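PDB 6NBO: N-isopropylammelide isopropylaminohydrolase from Burkholderia multivorans ATCC 17616, which is an amidohydrolase-family enzyme, built on a TIM barrel, that binds zinc ions at its metal centre. Local coordinates for residues A[61-66]-A[316-321]; A[120-125]-A[151-156]; A[298-303]-A[346-351]. All blocks are in the same frame, centred on the assembly; numbering follows the deposited sequence. Where two conformers were deposited one is given.

Contact 1: residues A[61-66]-A[316-321]; sequences LVEGHT and PDMLER. With ZN (zinc ion), chain B.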
ATOM      1  N   LEU A  61      -8.566   5.013   3.526  1.00 23.47           N
ATOM      2  CA  LEU A  61      -8.129   3.793   2.866  1.00 22.24           C
ATOM      3  C   LEU A  61      -6.609   3.824   2.707  1.00 18.96           C
ATOM      4  O   LEU A  61      -5.972   4.878   2.806  1.00 21.82           O
ATOM      5  CB  LEU A  61      -8.841   3.642   1.505  1.00 18.64           C
ATOM      6  CG  LEU A  61     -10.373   3.740   1.596  1.00 25.31           C
ATOM      7  CD1 LEU A  61     -11.094   3.567   0.232  1.00 22.31           C
ATOM      8  CD2 LEU A  61     -10.934   2.730   2.615  1.00 22.83           C
ATOM      9  N   VAL A  62      -6.021   2.649   2.507  1.00 19.81           N
ATOM     10  CA  VAL A  62      -4.573   2.500   2.471  1.00 19.85           C
ATOM     11  C   VAL A  62      -4.195   1.802   1.171  1.00 23.71           C
ATOM     12  O   VAL A  62      -4.702   0.713   0.883  1.00 20.16           O
ATOM     13  CB  VAL A  62      -4.056   1.694   3.676  1.00 20.28           C
ATOM     14  CG1 VAL A  62      -2.525   1.570   3.641  1.00 22.69           C
ATOM     15  CG2 VAL A  62      -4.534   2.339   4.988  1.00 23.55           C
ATOM     16  N   GLU A  63      -3.299   2.415   0.401  1.00 21.71           N
ATOM     17  CA  GLU A  63      -2.643   1.740  -0.713  1.00 22.42           C
ATOM     18  C   GLU A  63      -1.316   1.185  -0.207  1.00 22.09           C
ATOM     19  O   GLU A  63      -0.376   1.941   0.045  1.00 24.42           O
ATOM     20  CB  GLU A  63      -2.458   2.710  -1.883  1.00 21.00           C
ATOM     21  CG  GLU A  63      -1.473   2.241  -2.964  1.00 25.99           C
ATOM     22  CD  GLU A  63      -1.880   0.938  -3.596  1.00 29.79           C
ATOM     23  OE1 GLU A  63      -1.701  -0.110  -2.941  1.00 26.13           O
ATOM     24  OE2 GLU A  63      -2.384   0.953  -4.742  1.00 26.50           O
ATOM     25  N   GLY A  64      -1.246  -0.137  -0.019  1.00 21.81           N
ATOM     26  CA  GLY A  64      -0.071  -0.755   0.562  1.00 21.09           C
ATOM     27  C   GLY A  64       1.045  -1.098  -0.408  1.00 24.77           C
ATOM     28  O   GLY A  64       2.118  -1.529   0.028  1.00 28.18           O
ATOM     29  N   HIS A  65       0.826  -0.939  -1.720  1.00 21.30           N
ATOM     30  CA  HIS A  65       1.853  -1.283  -2.706  1.00 22.37           C
ATOM     31  C   HIS A  65       1.466  -0.699  -4.055  1.00 29.22           C
ATOM     32  O   HIS A  65       0.615  -1.252  -4.755  1.00 24.18           O
ATOM     33  CB  HIS A  65       2.039  -2.799  -2.836  1.00 24.48           C
ATOM     34  CG  HIS A  65       3.156  -3.228  -3.755  1.00 25.94           C
ATOM     35  ND1 HIS A  65       4.218  -3.996  -3.329  1.00 28.38           N
ATOM     36  CD2 HIS A  65       3.338  -3.050  -5.089  1.00 25.65           C
ATOM     37  CE1 HIS A  65       5.014  -4.262  -4.353  1.00 32.27           C
ATOM     38  NE2 HIS A  65       4.508  -3.688  -5.431  1.00 27.72           N
ATOM     39  N   THR A  66       2.085   0.407  -4.437  1.00 20.69           N
ATOM     40  CA  THR A  66       1.949   0.873  -5.808  1.00 21.93           C
ATOM     41  C   THR A  66       3.305   1.409  -6.257  1.00 23.64           C
ATOM     42  O   THR A  66       4.311   1.293  -5.543  1.00 25.92           O
ATOM     43  CB  THR A  66       0.814   1.900  -5.929  1.00 23.54           C
ATOM     44  OG1 THR A  66       0.543   2.127  -7.322  1.00 25.83           O
ATOM     45  CG2 THR A  66       1.187   3.237  -5.252  1.00 21.51           C
ATOM     46  N   PRO A 316      -7.130   4.240  -8.505  1.00 23.51           N
ATOM     47  CA  PRO A 316      -6.997   4.902  -7.195  1.00 21.49           C
ATOM     48  C   PRO A 316      -8.098   4.539  -6.210  1.00 25.07           C
ATOM     49  O   PRO A 316      -8.094   5.061  -5.094  1.00 21.69           O
ATOM     50  CB  PRO A 316      -7.056   6.400  -7.550  1.00 23.63           C
ATOM     51  CG  PRO A 316      -7.807   6.460  -8.832  1.00 31.94           C
ATOM     52  CD  PRO A 316      -7.517   5.172  -9.579  1.00 26.07           C
ATOM     53  N   ASP A 317      -9.047   3.681  -6.585  1.00 21.73           N
ATOM     54  CA  ASP A 317     -10.135   3.274  -5.692  1.00 25.42           C
ATOM     55  C   ASP A 317      -9.712   2.007  -4.944  1.00 21.67           C
ATOM     56  O   ASP A 317      -9.765   0.907  -5.497  1.00 23.10           O
ATOM     57  CB  ASP A 317     -11.411   3.046  -6.505  1.00 24.47           C
ATOM     58  CG  ASP A 317     -12.619   2.812  -5.627  1.00 25.12           C
ATOM     59  OD1 ASP A 317     -12.426   2.530  -4.433  1.00 23.96           O
ATOM     60  OD2 ASP A 317     -13.759   2.917  -6.113  1.00 26.98           O
ATOM     61  N   MET A 318      -9.312   2.143  -3.669  1.00 18.71           N
ATOM     62  CA  MET A 318      -8.889   0.957  -2.929  1.00 19.74           C
ATOM     63  C   MET A 318     -10.054   0.053  -2.570  1.00 21.90           C
ATOM     64  O   MET A 318      -9.828  -1.123  -2.269  1.00 23.86           O
ATOM     65  CB  MET A 318      -8.119   1.332  -1.659  1.00 20.82           C
ATOM     66  CG  MET A 318      -6.725   1.934  -1.933  1.00 26.02           C
ATOM     67  SD  MET A 318      -5.744   0.957  -3.090  1.00 23.98           S
ATOM     68  CE  MET A 318      -5.497  -0.543  -2.128  1.00 19.62           C
ATOM     69  N   LEU A 319     -11.290   0.560  -2.594  1.00 18.77           N
ATOM     70  CA  LEU A 319     -12.424  -0.350  -2.453  1.00 22.14           C
ATOM     71  C   LEU A 319     -12.472  -1.314  -3.627  1.00 23.64           C
ATOM     72  O   LEU A 319     -12.808  -2.492  -3.462  1.00 22.51           O
ATOM     73  CB  LEU A 319     -13.743   0.428  -2.343  1.00 23.54           C
ATOM     74  CG  LEU A 319     -13.974   1.228  -1.059  1.00 23.77           C
ATOM     75  CD1 LEU A 319     -15.397   1.809  -1.017  1.00 23.02           C
ATOM     76  CD2 LEU A 319     -13.695   0.343   0.167  1.00 23.98           C
ATOM     77  N   GLU A 320     -12.127  -0.834  -4.828  1.00 24.84           N
ATOM     78  CA  GLU A 320     -12.087  -1.730  -5.977  1.00 22.49           C
ATOM     79  C   GLU A 320     -10.996  -2.779  -5.815  1.00 20.99           C
ATOM     80  O   GLU A 320     -11.174  -3.937  -6.218  1.00 21.98           O
ATOM     81  CB  GLU A 320     -11.879  -0.940  -7.267  1.00 23.59           C
ATOM     82  CG  GLU A 320     -11.922  -1.822  -8.502  1.00 23.57           C
ATOM     83  CD  GLU A 320     -12.176  -1.011  -9.745  1.00 29.80           C
ATOM     84  OE1 GLU A 320     -11.211  -0.750 -10.488  1.00 25.59           O
ATOM     85  OE2 GLU A 320     -13.337  -0.607  -9.956  1.00 26.65           O
ATOM     86  N   ARG A 321      -9.850  -2.398  -5.250  1.00 22.05           N
ATOM     87  CA  ARG A 321      -8.805  -3.396  -5.030  1.00 22.45           C
ATOM     88  C   ARG A 321      -9.258  -4.442  -4.017  1.00 22.20           C
ATOM     89  O   ARG A 321      -8.980  -5.640  -4.175  1.00 23.04           O
ATOM     90  CB  ARG A 321      -7.512  -2.717  -4.575  1.00 28.17           C
ATOM     91  CG  ARG A 321      -6.316  -3.669  -4.435  1.00 27.30           C
ATOM     92  CD  ARG A 321      -6.076  -4.485  -5.693  1.00 28.72           C
ATOM     93  NE  ARG A 321      -6.123  -3.693  -6.927  1.00 26.81           N
ATOM     94  CZ  ARG A 321      -5.779  -4.167  -8.123  1.00 29.71           C
ATOM     95  NH1 ARG A 321      -5.339  -5.412  -8.244  1.00 30.07           N
ATOM     96  NH2 ARG A 321      -5.865  -3.399  -9.195  1.00 29.42           N
TER
HETATM   97 ZN    ZN B 401       5.323  -3.962  -7.309  0.76 29.78          ZN
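The carboxylate of Glu63, which lies against the sulfur of Met318, is gripped at both oxygens. Glu63 OE1 receives the backbone N of His65 at 2.9 Å in a nearly straight bond (169°) that comes from above the carboxylate plane, and OE2 accepts from Asn303. A glutamate suits this buried place because it can brace the turn leading to His65, whose NE2 binds zinc at 2.1 Å. His67, His218 and Asp304 complete that site at the C-terminal ends of the TIM-barrel strands, the usual place for the metal ligands of amidohydrolases. Met318, at the start of helix 318-328, crosses the Glu63 side chain at about a right angle, with SD 3.7 Å from Glu63 OE2. Bends at chi2 (-49°) and chi3 (-66°) curl the flexible chain of Met318 so that its CE rests 3.4 Å from Val62 O, a buried carbonyl without a hydrogen-bond partner in the model. Earlier along the strand the contact is purely apolar: Leu61 CB meets Met318 CB at 4.0 Å, while Leu61 CD1 reaches Leu319 CG at 3.9 Å. Asp317 is the N-cap, its OD1 taking weak bonds from Leu319 N and Glu320 N, and Arg385 holds the same carboxylate in a salt bridge.

Contact 2: residues A[120-125]-A[151-156]; sequences TTRIRT and QVEIQI. With EDO (1,2-ethanediol), chain J.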
ATOM      1  N   THR A 120      -8.236   7.445  -0.166  1.00 22.64           N
ATOM      2  CA  THR A 120      -6.969   6.876   0.295  1.00 19.92           C
ATOM      3  C   THR A 120      -6.089   7.988   0.853  1.00 23.59           C
ATOM      4  O   THR A 120      -5.769   8.942   0.140  1.00 23.25           O
ATOM      5  CB  THR A 120      -6.257   6.151  -0.846  1.00 22.22           C
ATOM      6  OG1 THR A 120      -6.988   4.957  -1.165  1.00 22.49           O
ATOM      7  CG2 THR A 120      -4.819   5.796  -0.443  1.00 19.28           C
ATOM      8  N   THR A 121      -5.713   7.878   2.132  1.00 21.62           N
ATOM      9  CA  THR A 121      -4.933   8.924   2.792  1.00 21.44           C
ATOM     10  C   THR A 121      -3.557   8.439   3.226  1.00 25.09           C
ATOM     11  O   THR A 121      -2.794   9.205   3.829  1.00 24.03           O
ATOM     12  CB  THR A 121      -5.696   9.461   4.010  1.00 25.39           C
ATOM     13  OG1 THR A 121      -5.939   8.381   4.919  1.00 22.70           O
ATOM     14  CG2 THR A 121      -7.033  10.063   3.573  1.00 26.87           C
ATOM     15  N   ARG A 122      -3.238   7.180   2.956  1.00 22.35           N
ATOM     16  CA  ARG A 122      -1.953   6.589   3.296  0.73 21.39           C
ATOM     17  C   ARG A 122      -1.520   5.702   2.140  1.00 23.83           C
ATOM     18  O   ARG A 122      -2.291   4.847   1.695  1.00 21.51           O
ATOM     19  CB  ARG A 122      -2.063   5.785   4.588  0.73 19.03           C
ATOM     20  CG  ARG A 122      -2.593   6.634   5.751  0.73 25.44           C
ATOM     21  CD  ARG A 122      -2.265   6.047   7.052  0.73 29.99           C
ATOM     22  NE  ARG A 122      -3.111   6.548   8.134  0.73 33.04           N
ATOM     23  CZ  ARG A 122      -2.651   6.789   9.353  0.73 27.94           C
ATOM     24  NH1 ARG A 122      -1.359   6.622   9.599  0.73 38.74           N
ATOM     25  NH2 ARG A 122      -3.463   7.197  10.320  0.73 22.93           N
ATOM     26  N   ILE A 123      -0.295   5.902   1.653  1.00 21.88           N
ATOM     27  CA  ILE A 123       0.204   5.187   0.478  1.00 20.43           C
ATOM     28  C   ILE A 123       1.621   4.705   0.747  1.00 22.93           C
ATOM     29  O   ILE A 123       2.476   5.495   1.158  1.00 21.05           O
ATOM     30  CB  ILE A 123       0.204   6.077  -0.779  1.00 23.56           C
ATOM     31  CG1 ILE A 123      -1.187   6.675  -1.051  1.00 23.35           C
ATOM     32  CG2 ILE A 123       0.783   5.292  -1.975  1.00 19.68           C
ATOM     33  CD1 ILE A 123      -1.232   7.579  -2.321  1.00 22.61           C
ATOM     34  N   ARG A 124       1.877   3.421   0.498  1.00 21.86           N
ATOM     35  CA  ARG A 124       3.239   2.912   0.369  1.00 20.61           C
ATOM     36  C   ARG A 124       3.555   2.746  -1.110  1.00 20.74           C
ATOM     37  O   ARG A 124       2.902   1.960  -1.809  1.00 22.62           O
ATOM     38  CB  ARG A 124       3.433   1.575   1.095  1.00 22.12           C
ATOM     39  CG  ARG A 124       4.847   0.987   0.858  1.00 24.27           C
ATOM     40  CD  ARG A 124       5.106  -0.289   1.682  1.00 21.22           C
ATOM     41  NE  ARG A 124       5.261   0.013   3.099  1.00 20.93           N
ATOM     42  CZ  ARG A 124       5.654  -0.863   4.012  1.00 24.29           C
ATOM     43  NH1 ARG A 124       5.960  -2.107   3.655  1.00 24.21           N
ATOM     44  NH2 ARG A 124       5.745  -0.487   5.286  1.00 20.33           N
ATOM     45  N   THR A 125       4.546   3.482  -1.590  1.00 20.62           N
ATOM     46  CA  THR A 125       4.931   3.394  -2.986  1.00 19.29           C
ATOM     47  C   THR A 125       6.378   2.953  -3.089  1.00 23.44           C
ATOM     48  O   THR A 125       7.236   3.370  -2.305  1.00 21.29           O
ATOM     49  CB  THR A 125       4.753   4.719  -3.746  1.00 22.96           C
ATOM     50  OG1 THR A 125       5.063   4.510  -5.134  1.00 21.08           O
ATOM     51  CG2 THR A 125       5.673   5.816  -3.186  1.00 25.42           C
ATOM     52  N   GLN A 151      -1.988  15.771   3.933  1.00 27.26           N
ATOM     53  CA  GLN A 151      -3.094  15.326   3.090  1.00 22.94           C
ATOM     54  C   GLN A 151      -3.011  13.849   2.760  1.00 22.97           C
ATOM     55  O   GLN A 151      -4.022  13.143   2.831  1.00 22.58           O
ATOM     56  CB  GLN A 151      -3.119  16.126   1.785  1.00 22.90           C
ATOM     57  CG  GLN A 151      -3.393  17.605   2.022  1.00 25.41           C
ATOM     58  CD  GLN A 151      -3.596  18.378   0.741  1.00 30.68           C
ATOM     59  OE1 GLN A 151      -2.917  18.139  -0.251  1.00 33.77           O
ATOM     60  NE2 GLN A 151      -4.524  19.331   0.767  1.00 34.71           N
ATOM     61  N   VAL A 152      -1.838  13.372   2.357  1.00 23.18           N
ATOM     62  CA  VAL A 152      -1.580  11.955   2.124  1.00 21.97           C
ATOM     63  C   VAL A 152      -0.249  11.642   2.780  1.00 25.70           C
ATOM     64  O   VAL A 152       0.752  12.308   2.493  1.00 27.41           O
ATOM     65  CB  VAL A 152      -1.511  11.609   0.623  1.00 23.05           C
ATOM     66  CG1 VAL A 152      -1.317  10.089   0.422  1.00 23.01           C
ATOM     67  CG2 VAL A 152      -2.740  12.124  -0.126  1.00 24.29           C
ATOM     68  N   GLU A 153      -0.223  10.629   3.636  1.00 23.54           N
ATOM     69  CA  GLU A 153       1.036  10.138   4.171  1.00 21.45           C
ATOM     70  C   GLU A 153       1.601   9.087   3.221  1.00 24.00           C
ATOM     71  O   GLU A 153       0.906   8.136   2.841  1.00 23.68           O
ATOM     72  CB  GLU A 153       0.842   9.547   5.564  1.00 22.56           C
ATOM     73  CG  GLU A 153       2.123   9.001   6.138  1.00 27.18           C
ATOM     74  CD  GLU A 153       1.920   8.293   7.464  1.00 33.32           C
ATOM     75  OE1 GLU A 153       0.766   8.202   7.942  1.00 30.18           O
ATOM     76  OE2 GLU A 153       2.924   7.827   8.024  1.00 29.92           O
ATOM     77  N   ILE A 154       2.856   9.252   2.831  1.00 22.17           N
ATOM     78  CA  ILE A 154       3.432   8.420   1.783  1.00 22.17           C
ATOM     79  C   ILE A 154       4.720   7.808   2.316  1.00 25.50           C
ATOM     80  O   ILE A 154       5.645   8.540   2.681  1.00 25.11           O
ATOM     81  CB  ILE A 154       3.693   9.217   0.488  1.00 23.36           C
ATOM     82  CG1 ILE A 154       2.390   9.840  -0.037  1.00 20.17           C
ATOM     83  CG2 ILE A 154       4.301   8.293  -0.588  1.00 24.74           C
ATOM     84  CD1 ILE A 154       2.578  10.676  -1.340  1.00 24.31           C
ATOM     85  N   GLN A 155       4.762   6.473   2.382  1.00 22.84           N
ATOM     86  CA  GLN A 155       5.993   5.729   2.616  1.00 25.48           C
ATOM     87  C   GLN A 155       6.640   5.429   1.272  1.00 22.81           C
ATOM     88  O   GLN A 155       5.958   5.036   0.325  1.00 23.53           O
ATOM     89  CB  GLN A 155       5.717   4.416   3.362  1.00 20.07           C
ATOM     90  CG  GLN A 155       5.186   4.596   4.784  1.00 25.25           C
ATOM     91  CD  GLN A 155       4.802   3.268   5.426  1.00 24.71           C
ATOM     92  OE1 GLN A 155       4.759   2.227   4.767  1.00 25.40           O
ATOM     93  NE2 GLN A 155       4.518   3.307   6.715  1.00 22.53           N
ATOM     94  N   ILE A 156       7.956   5.608   1.185  1.00 21.23           N
ATOM     95  CA  ILE A 156       8.686   5.400  -0.069  1.00 20.28           C
ATOM     96  C   ILE A 156       9.665   4.238   0.104  1.00 26.64           C
ATOM     97  O   ILE A 156      10.511   4.267   1.007  1.00 24.62           O
ATOM     98  CB  ILE A 156       9.434   6.673  -0.499  1.00 22.35           C
ATOM     99  CG1 ILE A 156       8.432   7.775  -0.897  1.00 23.24           C
ATOM    100  CG2 ILE A 156      10.391   6.349  -1.646  1.00 19.75           C
ATOM    101  CD1 ILE A 156       9.070   9.164  -1.038  1.00 27.48           C
TER
HETATM  102  C1  EDO J 409       1.533  13.153   6.473  1.00 58.80           C
HETATM  103  O1  EDO J 409       1.458  13.981   5.308  1.00 40.60           O
HETATM  104  C2  EDO J 409       0.279  13.339   7.318  1.00 56.72           C
HETATM  105  O2  EDO J 409      -0.845  13.469   6.441  1.00 44.92           O
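A single oxygen, Gln155 OE1, is clasped side-on by two nitrogens of Arg124: NE at 2.8 Å and NH2 at 2.9 Å. The oxygen lies almost exactly in the guanidinium plane, and the amide is turned 34° from that plane. A bend at chi3 (-72°) in the otherwise extended arginine brings this edge round to the glutamine. With NE and NH2 so engaged and NH1 bound to Asp216 and Thr247, the guanidinium is fixed in rotation, and the aspartate probably offsets its buried charge. A neutral glutamine suits the neighbouring position, since its oxygen serves Arg124 while its NE2 donates to Cys352 O.

Beneath these side chains the two strands run parallel, 12° apart. Ile123 is central to their pairing: its N donates to Glu153 O and its O accepts from Gln155 N, each at 2.8 Å. Thr125 N continues the pattern to Gln155 O. The other face carries the branched Ile123, Thr125, Ile154 and Ile156, with Thr125 CG2 3.8 Å from Ile154 CG2. At its margin Val152, just before the second strand, sets CG1 3.7 Å from Ile123 CD1.

The polar face turns into the TIM barrel, and the apolar one meets the surrounding helices. Ile123 and Val152 pack on helix 104-117, and Ile156 on helix 136-147, which links these two strands in a beta-alpha-beta unit beside strand 56-66.

Contact 3: residues A[298-303]-A[346-351]; sequences TVIGGN and HGAARG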
ATOM      1  N   THR A 298      -0.239 -10.852   8.718  1.00 25.04           N
ATOM      2  CA  THR A 298      -0.985  -9.696   8.237  1.00 26.16           C
ATOM      3  C   THR A 298      -0.920  -9.592   6.718  1.00 28.63           C
ATOM      4  O   THR A 298       0.148  -9.737   6.116  1.00 26.00           O
ATOM      5  CB  THR A 298      -0.423  -8.425   8.854  1.00 28.76           C
ATOM      6  OG1 THR A 298      -0.545  -8.515  10.274  1.00 27.23           O
ATOM      7  CG2 THR A 298      -1.181  -7.187   8.346  1.00 28.06           C
ATOM      8  N   VAL A 299      -2.065  -9.312   6.093  1.00 24.25           N
ATOM      9  CA  VAL A 299      -2.160  -9.186   4.641  1.00 23.99           C
ATOM     10  C   VAL A 299      -2.403  -7.722   4.283  1.00 25.45           C
ATOM     11  O   VAL A 299      -3.346  -7.098   4.787  1.00 23.06           O
ATOM     12  CB  VAL A 299      -3.261 -10.084   4.052  1.00 22.82           C
ATOM     13  CG1 VAL A 299      -3.325  -9.904   2.531  1.00 23.40           C
ATOM     14  CG2 VAL A 299      -2.974 -11.549   4.379  1.00 25.10           C
ATOM     15  N   ILE A 300      -1.551  -7.193   3.404  1.00 23.52           N
ATOM     16  CA  ILE A 300      -1.619  -5.827   2.886  1.00 21.89           C
ATOM     17  C   ILE A 300      -2.116  -5.888   1.446  1.00 24.29           C
ATOM     18  O   ILE A 300      -1.553  -6.620   0.626  1.00 22.98           O
ATOM     19  CB  ILE A 300      -0.231  -5.155   2.938  1.00 19.96           C
ATOM     20  CG1 ILE A 300       0.353  -5.180   4.360  1.00 18.74           C
ATOM     21  CG2 ILE A 300      -0.308  -3.721   2.386  1.00 20.23           C
ATOM     22  CD1 ILE A 300       1.851  -4.887   4.398  1.00 21.17           C
ATOM     23  N   GLY A 301      -3.148  -5.117   1.125  1.00 22.50           N
ATOM     24  CA  GLY A 301      -3.614  -5.035  -0.251  1.00 20.25           C
ATOM     25  C   GLY A 301      -2.918  -3.914  -1.012  1.00 23.60           C
ATOM     26  O   GLY A 301      -2.525  -2.904  -0.439  1.00 24.09           O
ATOM     27  N   GLY A 302      -2.747  -4.105  -2.318  1.00 22.68           N
ATOM     28  CA  GLY A 302      -2.182  -3.048  -3.144  1.00 22.31           C
ATOM     29  C   GLY A 302      -2.608  -3.180  -4.592  1.00 25.73           C
ATOM     30  O   GLY A 302      -3.015  -4.254  -5.036  1.00 23.48           O
ATOM     31  N   ASN A 303      -2.505  -2.069  -5.337  1.00 26.15           N
ATOM     32  CA  ASN A 303      -2.782  -2.130  -6.775  1.00 23.75           C
ATOM     33  C   ASN A 303      -1.638  -2.755  -7.556  1.00 23.86           C
ATOM     34  O   ASN A 303      -1.878  -3.386  -8.589  1.00 27.42           O
ATOM     35  CB  ASN A 303      -3.030  -0.732  -7.370  1.00 26.36           C
ATOM     36  CG  ASN A 303      -4.456  -0.264  -7.201  1.00 30.65           C
ATOM     37  OD1 ASN A 303      -5.348  -0.671  -7.950  1.00 27.77           O
ATOM     38  ND2 ASN A 303      -4.683   0.607  -6.214  1.00 27.36           N
ATOM     39  N   HIS A 346      -7.501  -1.550   8.169  1.00 23.26           N
ATOM     40  CA  HIS A 346      -6.732  -1.790   9.394  1.00 25.67           C
ATOM     41  C   HIS A 346      -5.568  -2.750   9.170  1.00 27.13           C
ATOM     42  O   HIS A 346      -4.494  -2.581   9.767  1.00 24.47           O
ATOM     43  CB  HIS A 346      -7.644  -2.330  10.497  1.00 24.20           C
ATOM     44  CG  HIS A 346      -8.773  -1.418  10.834  1.00 29.14           C
ATOM     45  ND1 HIS A 346      -9.937  -1.379  10.100  1.00 34.25           N
ATOM     46  CD2 HIS A 346      -8.910  -0.490  11.812  1.00 28.14           C
ATOM     47  CE1 HIS A 346     -10.749  -0.472  10.614  1.00 31.36           C
ATOM     48  NE2 HIS A 346     -10.153   0.076  11.658  1.00 27.41           N
ATOM     49  N   GLY A 347      -5.769  -3.785   8.351  1.00 26.89           N
ATOM     50  CA  GLY A 347      -4.693  -4.738   8.105  1.00 23.88           C
ATOM     51  C   GLY A 347      -3.543  -4.122   7.330  1.00 21.87           C
ATOM     52  O   GLY A 347      -2.374  -4.324   7.669  1.00 21.34           O
ATOM     53  N   ALA A 348      -3.856  -3.350   6.286  1.00 20.24           N
ATOM     54  CA  ALA A 348      -2.810  -2.642   5.550  1.00 22.53           C
ATOM     55  C   ALA A 348      -2.064  -1.669   6.451  1.00 26.46           C
ATOM     56  O   ALA A 348      -0.834  -1.547   6.369  1.00 21.49           O
ATOM     57  CB  ALA A 348      -3.418  -1.884   4.366  1.00 21.92           C
ATOM     58  N   ALA A 349      -2.792  -0.938   7.300  1.00 24.13           N
ATOM     59  CA  ALA A 349      -2.125   0.014   8.179  1.00 20.38           C
ATOM     60  C   ALA A 349      -1.217  -0.709   9.169  1.00 22.74           C
ATOM     61  O   ALA A 349      -0.071  -0.299   9.389  1.00 26.03           O
ATOM     62  CB  ALA A 349      -3.162   0.879   8.909  1.00 24.69           C
ATOM     63  N   ARG A 350      -1.718  -1.783   9.789  1.00 25.62           N
ATOM     64  CA  ARG A 350      -0.897  -2.585  10.692  0.53 28.80           C
ATOM     65  C   ARG A 350       0.327  -3.135   9.962  1.00 24.84           C
ATOM     66  O   ARG A 350       1.464  -3.017  10.437  1.00 22.75           O
ATOM     67  CB  ARG A 350      -1.744  -3.729  11.263  0.53 27.80           C
ATOM     68  CG  ARG A 350      -1.265  -4.336  12.563  0.53 36.82           C
ATOM     69  CD  ARG A 350      -2.145  -5.538  12.961  0.53 40.72           C
ATOM     70  NE  ARG A 350      -3.566  -5.316  12.671  0.53 45.66           N
ATOM     71  CZ  ARG A 350      -4.281  -6.031  11.805  0.53 44.47           C
ATOM     72  NH1 ARG A 350      -5.566  -5.744  11.610  0.53 44.48           N
ATOM     73  NH2 ARG A 350      -3.723  -7.044  11.144  0.53 38.66           N
ATOM     74  N   GLY A 351       0.106  -3.735   8.797  1.00 25.50           N
ATOM     75  CA  GLY A 351       1.208  -4.337   8.065  1.00 24.11           C
ATOM     76  C   GLY A 351       2.271  -3.331   7.669  1.00 27.84           C
ATOM     77  O   GLY A 351       3.462  -3.630   7.723  1.00 23.15           O
TER
HETATM   78  O   HOH W   1      -4.358  -8.707   8.564  1.00 50.40           O
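Thr298 and Ile300 press closely on the backbone of helix 346-352, whereas the outer margin of the contact is held loosely through water. The methyl CG2 of Thr298 sits 3.2 Å from Gly347 O and 3.7 Å from Gly351 N, two atoms joined by a hydrogen bond of the helix. With chi1 at -60°, OG1 sits beside the backbone N and CG2 anti to it, which points the methyl at the helix and OG1 toward Arg350. Ile300 lays CD1 on the main chain of Gly351, 3.6 Å from its C, and its other branch, CG2, touches Ala348 CB at 4.1 Å. Small residues suit this helical face: two glycines and an alanine let the axes of strand 299-301 and helix segment 346-351 approach to 6.6 Å, crossing at -109°.

Toward solvent the fit slackens. Thr298 OG1 lies at the edge of the Arg350 guanidinium, nearest NH2 but not hydrogen-bonded to it. Arg350 NH2 donates instead to a water at 3.1 Å, which takes only a weak bond from Val299 N. Arg350 was modelled in two conformers, so this link should be read with caution; its NH1 forms a salt bridge with Glu342.

Ile300 also packs on Ala275 and Val277 of neighbouring strand 275-278, and Ala348 on Val62 of the first. Helix 346-352 thus lies against both the last and first strands, consistent with a plug at the end of the TIM barrel away from the zinc.

Contacts 1 and 2 are buried in the barrel and are joined because strands 56-66 and 120-128 are neighbours: the backbone of Glu63 bonds to Arg122 O and Arg124 N, while Met318 CG packs on Thr120 OG1. Contact 3 is only partly buried and reaches solvent. Asn303, just after the last strand, gives ND2 to Glu63 OE2 and ties contact 3 to contact 1 where the barrel closes. Chemistry follows place. Contact 2, strand on strand, relies on backbone bonds and inward-facing polar side chains. Contacts 1 and 3 set helices against strands with no direct hydrogen bond across, one through long flexible side chains, the other through Thr298 and Ile300 laid on a helix face of glycine and alanine.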